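Local coordinates for protein Phthiocerol/phthiodiolone dimycocerosyl transferase (Mycobacterium tuberculosis, PDB 1Q9J) that probably catalyses the final step of phthiocerol dimycocerosate ester synthesis, transferring mycocerosic acyl chains from their synthase onto the two hydroxyls of phthiocerol and related diols, at residues A[48-53]-A[136-141]; A[106-111]-A[117-122]; A[348-353]-A[362-367]. All blocks are in the same frame, centred on the assembly; numbering follows the deposited sequence.

Interaction 1: residues A[48-53]-A[136-141]; sequences ETHPVL and VDELFS
A buried histidine-carboxylate hydrogen bond, here a structural pairing away from the annotated active-site residues, joins His50 to Glu138 on helix 129-148. The donor is His50 NE2, which lies 2.9 Å from Glu138 OE1, and the N-H...O angle of 168° makes the bond nearly straight. The oxygen sits at the edge of the imidazole, practically in the ring plane, so the N-H is used head-on. From the carboxylate's standpoint the approach is on the syn side of OE1, tilted out of the carboxylate plane; ring and carboxylate planes are 45° apart. The two side chains reach for each other from opposite directions. Glu138 sets out with CG anti to the backbone N (chi1 -170°) and stays extended beyond it, spanning a wide gap between backbones, whose nearest CA atoms, of Thr49 and Glu138, are 10.0 Å apart.

Thr49 lends an apolar flank. Its CB comes within 3.8 Å of Glu138 OE2, while its methyl CG2 stands 3.6 Å above one face of the His50 ring, offset toward the rim. The Thr49 hydroxyl is engaged elsewhere, with the carbonyl of Ala45 one turn back along the helix. Glu138 OE2 forms a salt bridge with Arg142, one turn further along helix 129-148, and the arginine would probably favour the ionised form of the glutamate.

Only 96 Å² is buried between the segments, so the link is directional more than it is broad. It joins the 48-53 segment, on helix 36-49 and the turn that follows, to the middle of helix 129-148, whose Leu139 and Phe140 pack on Leu118 of strand 117-123, while Leu53 touches Leu122 of the same strand.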
ATOM      1  N   GLU A  48      15.006  16.856  -2.987  1.00 59.95           N
ATOM      2  CA  GLU A  48      16.293  17.124  -2.383  1.00 60.26           C
ATOM      3  C   GLU A  48      16.373  16.523  -1.000  1.00 60.56           C
ATOM      4  O   GLU A  48      17.461  16.318  -0.469  1.00 60.67           O
ATOM      5  CB  GLU A  48      16.538  18.616  -2.323  1.00 64.57           C
ATOM      6  CG  GLU A  48      16.893  19.196  -3.664  1.00 72.30           C
ATOM      7  CD  GLU A  48      16.928  20.699  -3.635  1.00 76.94           C
ATOM      8  OE1 GLU A  48      15.851  21.310  -3.470  1.00 78.75           O
ATOM      9  OE2 GLU A  48      18.032  21.267  -3.760  1.00 80.89           O
ATOM     10  N   THR A  49      15.220  16.228  -0.416  1.00 57.20           N
ATOM     11  CA  THR A  49      15.214  15.642   0.906  1.00 53.15           C
ATOM     12  C   THR A  49      15.347  14.138   0.822  1.00 53.50           C
ATOM     13  O   THR A  49      15.752  13.487   1.779  1.00 57.18           O
ATOM     14  CB  THR A  49      13.926  15.956   1.647  1.00 50.07           C
ATOM     15  OG1 THR A  49      13.752  17.375   1.731  1.00 46.10           O
ATOM     16  CG2 THR A  49      13.983  15.372   3.035  1.00 51.60           C
ATOM     17  N   HIS A  50      15.015  13.600  -0.341  1.00 51.10           N
ATOM     18  CA  HIS A  50      15.070  12.167  -0.568  1.00 48.91           C
ATOM     19  C   HIS A  50      15.782  11.917  -1.885  1.00 47.97           C
ATOM     20  O   HIS A  50      15.209  11.361  -2.816  1.00 51.47           O
ATOM     21  CB  HIS A  50      13.645  11.634  -0.618  1.00 47.72           C
ATOM     22  CG  HIS A  50      12.824  12.041   0.563  1.00 45.08           C
ATOM     23  ND1 HIS A  50      13.151  11.672   1.849  1.00 42.42           N
ATOM     24  CD2 HIS A  50      11.719  12.818   0.662  1.00 45.83           C
ATOM     25  CE1 HIS A  50      12.284  12.205   2.692  1.00 38.22           C
ATOM     26  NE2 HIS A  50      11.405  12.905   1.999  1.00 45.59           N
ATOM     27  N   PRO A  51      17.058  12.308  -1.973  1.00 49.75           N
ATOM     28  CA  PRO A  51      17.793  12.110  -3.220  1.00 49.21           C
ATOM     29  C   PRO A  51      17.858  10.706  -3.806  1.00 47.10           C
ATOM     30  O   PRO A  51      18.350  10.526  -4.916  1.00 50.60           O
ATOM     31  CB  PRO A  51      19.173  12.695  -2.901  1.00 45.33           C
ATOM     32  CG  PRO A  51      19.301  12.499  -1.438  1.00 40.95           C
ATOM     33  CD  PRO A  51      17.933  12.888  -0.939  1.00 47.76           C
ATOM     34  N   VAL A  52      17.350   9.710  -3.092  1.00 42.96           N
ATOM     35  CA  VAL A  52      17.389   8.348  -3.626  1.00 42.77           C
ATOM     36  C   VAL A  52      16.366   8.229  -4.768  1.00 40.67           C
ATOM     37  O   VAL A  52      16.603   7.549  -5.768  1.00 36.86           O
ATOM     38  CB  VAL A  52      17.038   7.305  -2.555  1.00 42.76           C
ATOM     39  CG1 VAL A  52      17.535   5.943  -2.982  1.00 39.32           C
ATOM     40  CG2 VAL A  52      17.656   7.683  -1.258  1.00 51.94           C
ATOM     41  N   LEU A  53      15.224   8.888  -4.585  1.00 35.64           N
ATOM     42  CA  LEU A  53      14.155   8.886  -5.561  1.00 37.02           C
ATOM     43  C   LEU A  53      14.663   9.311  -6.937  1.00 39.47           C
ATOM     44  O   LEU A  53      14.026   9.040  -7.973  1.00 41.38           O
ATOM     45  CB  LEU A  53      13.037   9.825  -5.120  1.00 34.68           C
ATOM     46  CG  LEU A  53      12.509   9.496  -3.737  1.00 33.23           C
ATOM     47  CD1 LEU A  53      11.479  10.521  -3.293  1.00 36.76           C
ATOM     48  CD2 LEU A  53      11.914   8.114  -3.762  1.00 25.27           C
ATOM     49  N   VAL A 136       3.917  11.752   0.108  1.00 37.59           N
ATOM     50  CA  VAL A 136       2.735  12.428  -0.424  1.00 39.94           C
ATOM     51  C   VAL A 136       2.311  13.549   0.527  1.00 43.74           C
ATOM     52  O   VAL A 136       1.910  14.635   0.108  1.00 48.10           O
ATOM     53  CB  VAL A 136       1.560  11.435  -0.548  1.00 36.24           C
ATOM     54  CG1 VAL A 136       0.315  12.138  -1.053  1.00 32.22           C
ATOM     55  CG2 VAL A 136       1.954  10.276  -1.440  1.00 30.01           C
ATOM     56  N   ASP A 137       2.391  13.274   1.819  1.00 43.66           N
ATOM     57  CA  ASP A 137       2.016  14.254   2.818  1.00 45.04           C
ATOM     58  C   ASP A 137       3.075  15.379   2.871  1.00 43.20           C
ATOM     59  O   ASP A 137       2.753  16.564   2.983  1.00 43.36           O
ATOM     60  CB  ASP A 137       1.839  13.541   4.164  1.00 41.96           C
ATOM     61  CG  ASP A 137       1.691  14.507   5.317  1.00 41.00           C
ATOM     62  OD1 ASP A 137       2.711  14.779   5.976  1.00 39.52           O
ATOM     63  OD2 ASP A 137       0.565  14.999   5.562  1.00 41.22           O
ATOM     64  N   GLU A 138       4.338  15.000   2.755  1.00 41.96           N
ATOM     65  CA  GLU A 138       5.406  15.979   2.751  1.00 48.22           C
ATOM     66  C   GLU A 138       5.218  16.947   1.572  1.00 49.71           C
ATOM     67  O   GLU A 138       5.298  18.174   1.736  1.00 46.31           O
ATOM     68  CB  GLU A 138       6.752  15.292   2.610  1.00 51.31           C
ATOM     69  CG  GLU A 138       7.931  16.211   2.842  1.00 54.68           C
ATOM     70  CD  GLU A 138       9.248  15.483   2.748  1.00 59.20           C
ATOM     71  OE1 GLU A 138       9.405  14.433   3.437  1.00 55.16           O
ATOM     72  OE2 GLU A 138      10.128  15.979   1.995  1.00 60.12           O
ATOM     73  N   LEU A 139       4.977  16.388   0.386  1.00 47.25           N
ATOM     74  CA  LEU A 139       4.765  17.189  -0.815  1.00 45.24           C
ATOM     75  C   LEU A 139       3.734  18.305  -0.567  1.00 45.34           C
ATOM     76  O   LEU A 139       4.040  19.488  -0.743  1.00 43.94           O
ATOM     77  CB  LEU A 139       4.282  16.301  -1.975  1.00 44.04           C
ATOM     78  CG  LEU A 139       3.813  17.046  -3.246  1.00 45.07           C
ATOM     79  CD1 LEU A 139       5.010  17.643  -3.973  1.00 41.74           C
ATOM     80  CD2 LEU A 139       3.080  16.073  -4.152  1.00 44.11           C
ATOM     81  N   PHE A 140       2.521  17.927  -0.163  1.00 42.12           N
ATOM     82  CA  PHE A 140       1.482  18.908   0.106  1.00 44.25           C
ATOM     83  C   PHE A 140       1.864  19.849   1.257  1.00 48.78           C
ATOM     84  O   PHE A 140       1.409  20.998   1.312  1.00 48.24           O
ATOM     85  CB  PHE A 140       0.172  18.236   0.471  1.00 39.10           C
ATOM     86  CG  PHE A 140      -0.600  17.687  -0.696  1.00 40.54           C
ATOM     87  CD1 PHE A 140      -0.277  16.450  -1.241  1.00 39.76           C
ATOM     88  CD2 PHE A 140      -1.741  18.342  -1.155  1.00 43.83           C
ATOM     89  CE1 PHE A 140      -1.098  15.848  -2.225  1.00 39.53           C
ATOM     90  CE2 PHE A 140      -2.574  17.756  -2.141  1.00 45.52           C
ATOM     91  CZ  PHE A 140      -2.252  16.507  -2.668  1.00 41.13           C
ATOM     92  N   SER A 141       2.682  19.372   2.188  1.00 52.37           N
ATOM     93  CA  SER A 141       3.089  20.219   3.290  1.00 54.60           C
ATOM     94  C   SER A 141       3.986  21.318   2.736  1.00 56.01           C
ATOM     95  O   SER A 141       3.942  22.450   3.187  1.00 58.62           O
ATOM     96  CB  SER A 141       3.847  19.406   4.347  1.00 57.84           C
ATOM     97  OG  SER A 141       4.584  20.265   5.227  1.00 54.92           O
TER

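Interaction 2: residues A[106-111]-A[117-122]; sequences HLQLIL and ELTLYL
Leu107 and Leu118 meet through their CD1 methyls, 3.6 Å apart, at the apolar centre of a beta hairpin. The same Leu107 methyl also lies 3.8 Å from Leu120 CD1, and Leu109 CD1 approaches Leu118 CD1 at 4.1 Å, so one face of the two strands is a continuous leucine surface. In Leu107 a fully trans first torsion (chi1 -180°) combines with chi2 at 50° to swing CD1 toward the neighbouring strand.

Between the faces runs the antiparallel backbone. Leu107-Leu120 and Leu109-Leu118 are non-hydrogen-bonded pairs; His106-Tyr121, Gln108-Thr119 and Ile110-Glu117 are hydrogen-bonded ones. The straightest bond is Ile110 N to Glu117 O, 2.9 Å long with 169° at the hydrogen. Gln108 N to Thr119 O, at 2.8 Å, is nearly as straight, whereas the return bond from Thr119 N to Gln108 O is more bent.

The other face is mixed. His106 and Tyr121 pack CB against CB at 3.9 Å, and Gln108 brings OE1 to 3.6 Å from Tyr121 OH, its amide almost perpendicular to the ring. The side chains of Tyr121 and His124, the probable proton acceptor, are about 10 Å apart.

The leucine face is covered by helices 36-49 and 129-148, through Leu39, Phe43 and Leu139, while strands 78-80 and 23-31 continue the sheet on either side.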
ATOM      1  N   HIS A 106       7.513  10.097 -10.532  1.00 50.75           N
ATOM      2  CA  HIS A 106       6.860  10.961 -11.511  1.00 52.81           C
ATOM      3  C   HIS A 106       5.719  11.731 -10.843  1.00 55.11           C
ATOM      4  O   HIS A 106       4.845  11.131 -10.206  1.00 56.88           O
ATOM      5  CB  HIS A 106       6.292  10.122 -12.669  1.00 52.06           C
ATOM      6  CG  HIS A 106       7.332   9.592 -13.613  1.00 55.82           C
ATOM      7  ND1 HIS A 106       8.074  10.409 -14.434  1.00 56.48           N
ATOM      8  CD2 HIS A 106       7.744   8.328 -13.868  1.00 54.93           C
ATOM      9  CE1 HIS A 106       8.901   9.671 -15.159  1.00 53.59           C
ATOM     10  NE2 HIS A 106       8.722   8.407 -14.835  1.00 57.48           N
ATOM     11  N   LEU A 107       5.736  13.056 -10.966  1.00 55.09           N
ATOM     12  CA  LEU A 107       4.664  13.875 -10.401  1.00 59.90           C
ATOM     13  C   LEU A 107       3.854  14.436 -11.565  1.00 63.14           C
ATOM     14  O   LEU A 107       4.294  15.349 -12.257  1.00 66.06           O
ATOM     15  CB  LEU A 107       5.217  15.024  -9.545  1.00 55.54           C
ATOM     16  CG  LEU A 107       4.104  15.892  -8.935  1.00 53.73           C
ATOM     17  CD1 LEU A 107       3.082  14.998  -8.243  1.00 48.44           C
ATOM     18  CD2 LEU A 107       4.679  16.902  -7.953  1.00 53.79           C
ATOM     19  N   GLN A 108       2.662  13.891 -11.773  1.00 67.27           N
ATOM     20  CA  GLN A 108       1.812  14.319 -12.880  1.00 68.23           C
ATOM     21  C   GLN A 108       0.599  15.162 -12.476  1.00 65.83           C
ATOM     22  O   GLN A 108      -0.320  14.668 -11.823  1.00 61.20           O
ATOM     23  CB  GLN A 108       1.337  13.085 -13.644  1.00 71.35           C
ATOM     24  CG  GLN A 108       0.530  13.397 -14.881  1.00 75.93           C
ATOM     25  CD  GLN A 108      -0.173  12.171 -15.409  1.00 77.88           C
ATOM     26  OE1 GLN A 108      -0.989  11.567 -14.707  1.00 77.99           O
ATOM     27  NE2 GLN A 108       0.131  11.793 -16.650  1.00 80.07           N
ATOM     28  N   LEU A 109       0.600  16.428 -12.885  1.00 66.01           N
ATOM     29  CA  LEU A 109      -0.502  17.334 -12.588  1.00 68.52           C
ATOM     30  C   LEU A 109      -1.353  17.613 -13.827  1.00 72.48           C
ATOM     31  O   LEU A 109      -0.858  18.153 -14.816  1.00 72.03           O
ATOM     32  CB  LEU A 109       0.027  18.660 -12.057  1.00 65.72           C
ATOM     33  CG  LEU A 109      -1.064  19.708 -11.819  1.00 62.96           C
ATOM     34  CD1 LEU A 109      -2.002  19.220 -10.729  1.00 59.40           C
ATOM     35  CD2 LEU A 109      -0.430  21.038 -11.441  1.00 59.38           C
ATOM     36  N   ILE A 110      -2.633  17.261 -13.765  1.00 77.23           N
ATOM     37  CA  ILE A 110      -3.538  17.480 -14.892  1.00 82.76           C
ATOM     38  C   ILE A 110      -4.599  18.538 -14.564  1.00 84.77           C
ATOM     39  O   ILE A 110      -5.538  18.275 -13.813  1.00 84.11           O
ATOM     40  CB  ILE A 110      -4.254  16.171 -15.296  1.00 83.17           C
ATOM     41  CG1 ILE A 110      -3.246  15.036 -15.407  1.00 83.96           C
ATOM     42  CG2 ILE A 110      -4.930  16.343 -16.645  1.00 85.42           C
ATOM     43  CD1 ILE A 110      -3.872  13.715 -15.774  1.00 86.48           C
ATOM     44  N   LEU A 111      -4.444  19.725 -15.144  1.00 86.37           N
ATOM     45  CA  LEU A 111      -5.370  20.827 -14.929  1.00 88.10           C
ATOM     46  C   LEU A 111      -6.765  20.510 -15.459  1.00 92.72           C
ATOM     47  O   LEU A 111      -6.916  19.912 -16.528  1.00 92.26           O
ATOM     48  CB  LEU A 111      -4.834  22.091 -15.598  1.00 82.41           C
ATOM     49  CG  LEU A 111      -3.444  22.553 -15.167  1.00 79.61           C
ATOM     50  CD1 LEU A 111      -2.949  23.593 -16.156  1.00 79.33           C
ATOM     51  CD2 LEU A 111      -3.474  23.124 -13.758  1.00 75.22           C
ATOM     52  N   GLU A 117      -5.904  17.243 -11.181  1.00 83.49           N
ATOM     53  CA  GLU A 117      -5.625  15.932 -10.598  1.00 81.90           C
ATOM     54  C   GLU A 117      -4.130  15.803 -10.344  1.00 78.60           C
ATOM     55  O   GLU A 117      -3.327  15.873 -11.275  1.00 77.69           O
ATOM     56  CB  GLU A 117      -6.036  14.797 -11.530  1.00 83.08           C
ATOM     57  CG  GLU A 117      -7.484  14.790 -11.930  1.00 88.74           C
ATOM     58  CD  GLU A 117      -7.833  13.593 -12.803  1.00 92.16           C
ATOM     59  OE1 GLU A 117      -8.930  13.596 -13.411  1.00 95.12           O
ATOM     60  OE2 GLU A 117      -7.011  12.648 -12.873  1.00 90.33           O
ATOM     61  N   LEU A 118      -3.760  15.619  -9.082  1.00 75.42           N
ATOM     62  CA  LEU A 118      -2.361  15.459  -8.716  1.00 69.70           C
ATOM     63  C   LEU A 118      -2.143  13.960  -8.605  1.00 66.81           C
ATOM     64  O   LEU A 118      -2.927  13.260  -7.963  1.00 67.18           O
ATOM     65  CB  LEU A 118      -2.081  16.132  -7.375  1.00 70.82           C
ATOM     66  CG  LEU A 118      -0.612  16.265  -6.984  1.00 70.58           C
ATOM     67  CD1 LEU A 118       0.129  17.057  -8.040  1.00 72.70           C
ATOM     68  CD2 LEU A 118      -0.509  16.945  -5.635  1.00 70.48           C
ATOM     69  N   THR A 119      -1.095  13.459  -9.247  1.00 63.35           N
ATOM     70  CA  THR A 119      -0.811  12.032  -9.199  1.00 58.07           C
ATOM     71  C   THR A 119       0.672  11.790  -9.058  1.00 56.87           C
ATOM     72  O   THR A 119       1.461  12.254  -9.881  1.00 56.96           O
ATOM     73  CB  THR A 119      -1.291  11.321 -10.462  1.00 54.80           C
ATOM     74  OG1 THR A 119      -2.652  11.673 -10.709  1.00 57.90           O
ATOM     75  CG2 THR A 119      -1.185   9.808 -10.298  1.00 51.90           C
ATOM     76  N   LEU A 120       1.039  11.058  -8.011  1.00 53.24           N
ATOM     77  CA  LEU A 120       2.430  10.734  -7.757  1.00 50.36           C
ATOM     78  C   LEU A 120       2.670   9.266  -8.054  1.00 49.59           C
ATOM     79  O   LEU A 120       1.909   8.401  -7.625  1.00 46.85           O
ATOM     80  CB  LEU A 120       2.797  11.010  -6.306  1.00 50.31           C
ATOM     81  CG  LEU A 120       4.303  10.938  -6.042  1.00 51.96           C
ATOM     82  CD1 LEU A 120       4.906  12.321  -6.248  1.00 54.62           C
ATOM     83  CD2 LEU A 120       4.558  10.466  -4.614  1.00 45.75           C
ATOM     84  N   TYR A 121       3.721   8.996  -8.817  1.00 48.98           N
ATOM     85  CA  TYR A 121       4.083   7.628  -9.159  1.00 43.30           C
ATOM     86  C   TYR A 121       5.390   7.335  -8.461  1.00 43.32           C
ATOM     87  O   TYR A 121       6.362   8.094  -8.562  1.00 41.26           O
ATOM     88  CB  TYR A 121       4.254   7.448 -10.660  1.00 40.50           C
ATOM     89  CG  TYR A 121       2.982   7.635 -11.432  1.00 40.08           C
ATOM     90  CD1 TYR A 121       2.551   8.905 -11.789  1.00 38.51           C
ATOM     91  CD2 TYR A 121       2.204   6.533 -11.811  1.00 40.56           C
ATOM     92  CE1 TYR A 121       1.379   9.073 -12.508  1.00 42.60           C
ATOM     93  CE2 TYR A 121       1.026   6.689 -12.529  1.00 36.72           C
ATOM     94  CZ  TYR A 121       0.618   7.966 -12.876  1.00 41.16           C
ATOM     95  OH  TYR A 121      -0.566   8.135 -13.568  1.00 43.67           O
ATOM     96  N   LEU A 122       5.409   6.213  -7.760  1.00 43.87           N
ATOM     97  CA  LEU A 122       6.562   5.840  -6.980  1.00 40.58           C
ATOM     98  C   LEU A 122       6.850   4.364  -7.095  1.00 39.19           C
ATOM     99  O   LEU A 122       5.982   3.533  -6.866  1.00 43.75           O
ATOM    100  CB  LEU A 122       6.272   6.192  -5.534  1.00 35.95           C
ATOM    101  CG  LEU A 122       7.420   6.150  -4.539  1.00 42.26           C
ATOM    102  CD1 LEU A 122       8.544   7.081  -4.970  1.00 33.32           C
ATOM    103  CD2 LEU A 122       6.846   6.559  -3.194  1.00 33.53           C
TER

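Interaction 3: residues A[348-353]-A[362-367]; sequences TSFPTM and EDIKGQ
Next to Ile364, the residue that meets Phe350 and Met353, Asp363 OD1 is held by a salt bridge from Arg215 of strand 213-216 and a weak bond from the backbone N of Ile364. The other oxygen, Asp363 OD2, forms a salt bridge with Lys365 NZ at 2.7 Å, the ammonium approaching from above the carboxylate plane. Asp363 and Lys365 therefore work on one side of strand 360-368, and Ile364 between them is turned to the other, toward 348-353.

There the contact is purely apolar. Ile364 CD1 is the touching atom for both partners: it lies 3.5 Å from Met353 CE, the two side chains reaching toward each other tip to tip, and 3.6 Å from Phe350 CB. Phe350 and Ile364 cross at about a right angle, and the second branch, Ile364 CG2, comes obliquely to the ring, 4.0 Å from Phe350 CD1. For Ile364, chi1 at -78° and an extended chi2 (179°) bring CD1 against both neighbours. The methionine bends at chi2 and chi3 to bring its methyl there.

The loop after strand 342-345 thus meets strand 360-368 where that strand edges the sheet containing 23-31 and 117-123, against helix 129-148, whose Ala133 touches Phe350. Met26 and Ile28 flank Ile364, and a classic bulge sets Glu362 and Asp363 together opposite Gln29 of strand 23-31.

Polar groups on the strand's other side probably help to hold it, through Arg215, which also bonds to Ile364 O. The irregular 348-353 segment meets the strand by methyl, methylene and ring contacts alone, which bury 126 Å² and impose none of the directional demands of a hydrogen bond.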
ATOM      1  N   THR A 348      -5.876   2.363   5.487  1.00102.34           N
ATOM      2  CA  THR A 348      -6.786   3.480   5.723  1.00108.56           C
ATOM      3  C   THR A 348      -5.941   4.703   6.090  1.00110.87           C
ATOM      4  O   THR A 348      -5.210   4.673   7.078  1.00112.43           O
ATOM      5  CB  THR A 348      -7.797   3.169   6.894  1.00108.76           C
ATOM      6  OG1 THR A 348      -7.106   3.149   8.150  1.00110.15           O
ATOM      7  CG2 THR A 348      -8.465   1.808   6.690  1.00107.40           C
ATOM      8  N   SER A 349      -6.021   5.769   5.295  1.00112.62           N
ATOM      9  CA  SER A 349      -5.239   6.964   5.595  1.00114.05           C
ATOM     10  C   SER A 349      -5.482   8.173   4.682  1.00115.41           C
ATOM     11  O   SER A 349      -6.409   8.207   3.866  1.00113.71           O
ATOM     12  CB  SER A 349      -3.745   6.611   5.581  1.00112.67           C
ATOM     13  OG  SER A 349      -2.973   7.644   6.155  1.00110.51           O
ATOM     14  N   PHE A 350      -4.618   9.170   4.864  1.00116.50           N
ATOM     15  CA  PHE A 350      -4.612  10.424   4.114  1.00115.87           C
ATOM     16  C   PHE A 350      -5.520  11.584   4.536  1.00114.52           C
ATOM     17  O   PHE A 350      -6.205  12.194   3.712  1.00114.81           O
ATOM     18  CB  PHE A 350      -4.778  10.132   2.622  1.00115.77           C
ATOM     19  CG  PHE A 350      -3.481   9.832   1.931  1.00115.01           C
ATOM     20  CD1 PHE A 350      -3.316   8.663   1.193  1.00115.20           C
ATOM     21  CD2 PHE A 350      -2.417  10.728   2.022  1.00113.88           C
ATOM     22  CE1 PHE A 350      -2.108   8.390   0.557  1.00115.60           C
ATOM     23  CE2 PHE A 350      -1.208  10.468   1.392  1.00114.56           C
ATOM     24  CZ  PHE A 350      -1.049   9.298   0.655  1.00115.28           C
ATOM     25  N   PRO A 351      -5.537  11.896   5.840  1.00112.73           N
ATOM     26  CA  PRO A 351      -6.341  12.990   6.377  1.00109.94           C
ATOM     27  C   PRO A 351      -5.319  13.980   6.948  1.00107.82           C
ATOM     28  O   PRO A 351      -4.120  13.689   6.985  1.00107.22           O
ATOM     29  CB  PRO A 351      -7.145  12.298   7.457  1.00109.66           C
ATOM     30  CG  PRO A 351      -6.093  11.423   8.083  1.00112.23           C
ATOM     31  CD  PRO A 351      -5.220  10.936   6.916  1.00112.64           C
ATOM     32  N   THR A 352      -5.782  15.139   7.395  1.00103.93           N
ATOM     33  CA  THR A 352      -4.882  16.147   7.961  1.00 99.42           C
ATOM     34  C   THR A 352      -3.831  16.592   6.948  1.00 95.48           C
ATOM     35  O   THR A 352      -2.775  17.103   7.324  1.00 94.19           O
ATOM     36  CB  THR A 352      -4.129  15.609   9.194  1.00 99.86           C
ATOM     37  OG1 THR A 352      -5.013  14.813   9.989  1.00 98.36           O
ATOM     38  CG2 THR A 352      -3.611  16.770  10.046  1.00102.16           C
ATOM     39  N   MET A 353      -4.121  16.398   5.666  1.00 91.11           N
ATOM     40  CA  MET A 353      -3.191  16.775   4.612  1.00 85.68           C
ATOM     41  C   MET A 353      -3.345  18.240   4.242  1.00 84.39           C
ATOM     42  O   MET A 353      -4.342  18.637   3.644  1.00 84.64           O
ATOM     43  CB  MET A 353      -3.418  15.905   3.383  1.00 84.08           C
ATOM     44  CG  MET A 353      -2.442  16.162   2.257  1.00 78.23           C
ATOM     45  SD  MET A 353      -1.889  14.607   1.545  1.00 76.56           S
ATOM     46  CE  MET A 353      -3.410  14.027   0.769  1.00 78.71           C
ATOM     47  N   GLU A 362     -10.870  16.540  -3.068  1.00 65.78           N
ATOM     48  CA  GLU A 362     -12.209  15.965  -3.216  1.00 66.93           C
ATOM     49  C   GLU A 362     -12.191  14.449  -3.195  1.00 63.34           C
ATOM     50  O   GLU A 362     -13.183  13.815  -2.853  1.00 62.79           O
ATOM     51  CB  GLU A 362     -12.867  16.461  -4.511  1.00 70.97           C
ATOM     52  CG  GLU A 362     -13.244  17.924  -4.451  1.00 79.77           C
ATOM     53  CD  GLU A 362     -14.163  18.233  -3.273  1.00 87.10           C
ATOM     54  OE1 GLU A 362     -14.150  19.397  -2.802  1.00 89.99           O
ATOM     55  OE2 GLU A 362     -14.900  17.317  -2.820  1.00 88.22           O
ATOM     56  N   ASP A 363     -11.064  13.863  -3.568  1.00 62.70           N
ATOM     57  CA  ASP A 363     -10.967  12.413  -3.569  1.00 65.54           C
ATOM     58  C   ASP A 363      -9.517  11.953  -3.619  1.00 65.50           C
ATOM     59  O   ASP A 363      -8.645  12.674  -4.098  1.00 65.35           O
ATOM     60  CB  ASP A 363     -11.748  11.840  -4.758  1.00 67.71           C
ATOM     61  CG  ASP A 363     -11.934  10.351  -4.658  1.00 72.55           C
ATOM     62  OD1 ASP A 363     -11.620   9.801  -3.573  1.00 71.59           O
ATOM     63  OD2 ASP A 363     -12.393   9.736  -5.655  1.00 71.41           O
ATOM     64  N   ILE A 364      -9.265  10.756  -3.102  1.00 65.92           N
ATOM     65  CA  ILE A 364      -7.921  10.195  -3.087  1.00 66.67           C
ATOM     66  C   ILE A 364      -7.969   8.720  -3.468  1.00 67.09           C
ATOM     67  O   ILE A 364      -8.386   7.883  -2.669  1.00 67.48           O
ATOM     68  CB  ILE A 364      -7.277  10.345  -1.686  1.00 66.64           C
ATOM     69  CG1 ILE A 364      -6.780  11.779  -1.497  1.00 68.23           C
ATOM     70  CG2 ILE A 364      -6.151   9.346  -1.508  1.00 67.97           C
ATOM     71  CD1 ILE A 364      -6.139  12.052  -0.144  1.00 66.14           C
ATOM     72  N   LYS A 365      -7.546   8.407  -4.690  1.00 67.11           N
ATOM     73  CA  LYS A 365      -7.561   7.024  -5.166  1.00 67.54           C
ATOM     74  C   LYS A 365      -6.147   6.473  -5.304  1.00 65.07           C
ATOM     75  O   LYS A 365      -5.235   7.171  -5.744  1.00 63.18           O
ATOM     76  CB  LYS A 365      -8.265   6.920  -6.527  1.00 72.69           C
ATOM     77  CG  LYS A 365      -9.656   7.535  -6.596  1.00 77.95           C
ATOM     78  CD  LYS A 365     -10.274   7.351  -7.981  1.00 81.66           C
ATOM     79  CE  LYS A 365     -11.519   8.223  -8.164  1.00 83.93           C
ATOM     80  NZ  LYS A 365     -11.201   9.680  -8.026  1.00 87.27           N
ATOM     81  N   GLY A 366      -5.969   5.214  -4.932  1.00 65.80           N
ATOM     82  CA  GLY A 366      -4.662   4.604  -5.037  1.00 65.52           C
ATOM     83  C   GLY A 366      -4.730   3.472  -6.031  1.00 67.20           C
ATOM     84  O   GLY A 366      -5.736   2.764  -6.123  1.00 68.72           O
ATOM     85  N   GLN A 367      -3.663   3.294  -6.791  1.00 66.75           N
ATOM     86  CA  GLN A 367      -3.651   2.229  -7.773  1.00 66.26           C
ATOM     87  C   GLN A 367      -2.228   1.794  -8.047  1.00 66.43           C
ATOM     88  O   GLN A 367      -1.288   2.555  -7.848  1.00 69.53           O
ATOM     89  CB  GLN A 367      -4.303   2.708  -9.070  1.00 64.83           C
ATOM     90  CG  GLN A 367      -4.350   1.668 -10.174  1.00 58.65           C
ATOM     91  CD  GLN A 367      -5.091   2.166 -11.409  1.00 58.38           C
ATOM     92  OE1 GLN A 367      -5.403   1.387 -12.312  1.00 51.15           O
ATOM     93  NE2 GLN A 367      -5.373   3.471 -11.452  1.00 52.97           N
TER

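Overall arrangement
Interaction 2 is the extensive core pairing, a hairpin burying 555 Å², whereas interactions 1 and 3 are small buried side-chain contacts. Helix 129-148 relates all three: Leu139 CD1 lies 4.1 Å from Leu107 CD2 of interaction 2, and Phe140 CD1 lies 3.7 Å from Met353 SD of interaction 3. Val136 packs on Phe350 as well. Interactions 2 and 3 do not touch, yet both reach the same five-strand sheet, with strand 360-368 at its edge. Along the chain, interaction 2 is nested within the loop closed by interaction 1, and interaction 3 follows. Chemistry differs with place: a directional side-chain bond onto a helix, backbone pairing within the sheet, apolar contact where a loop meets the edge strand.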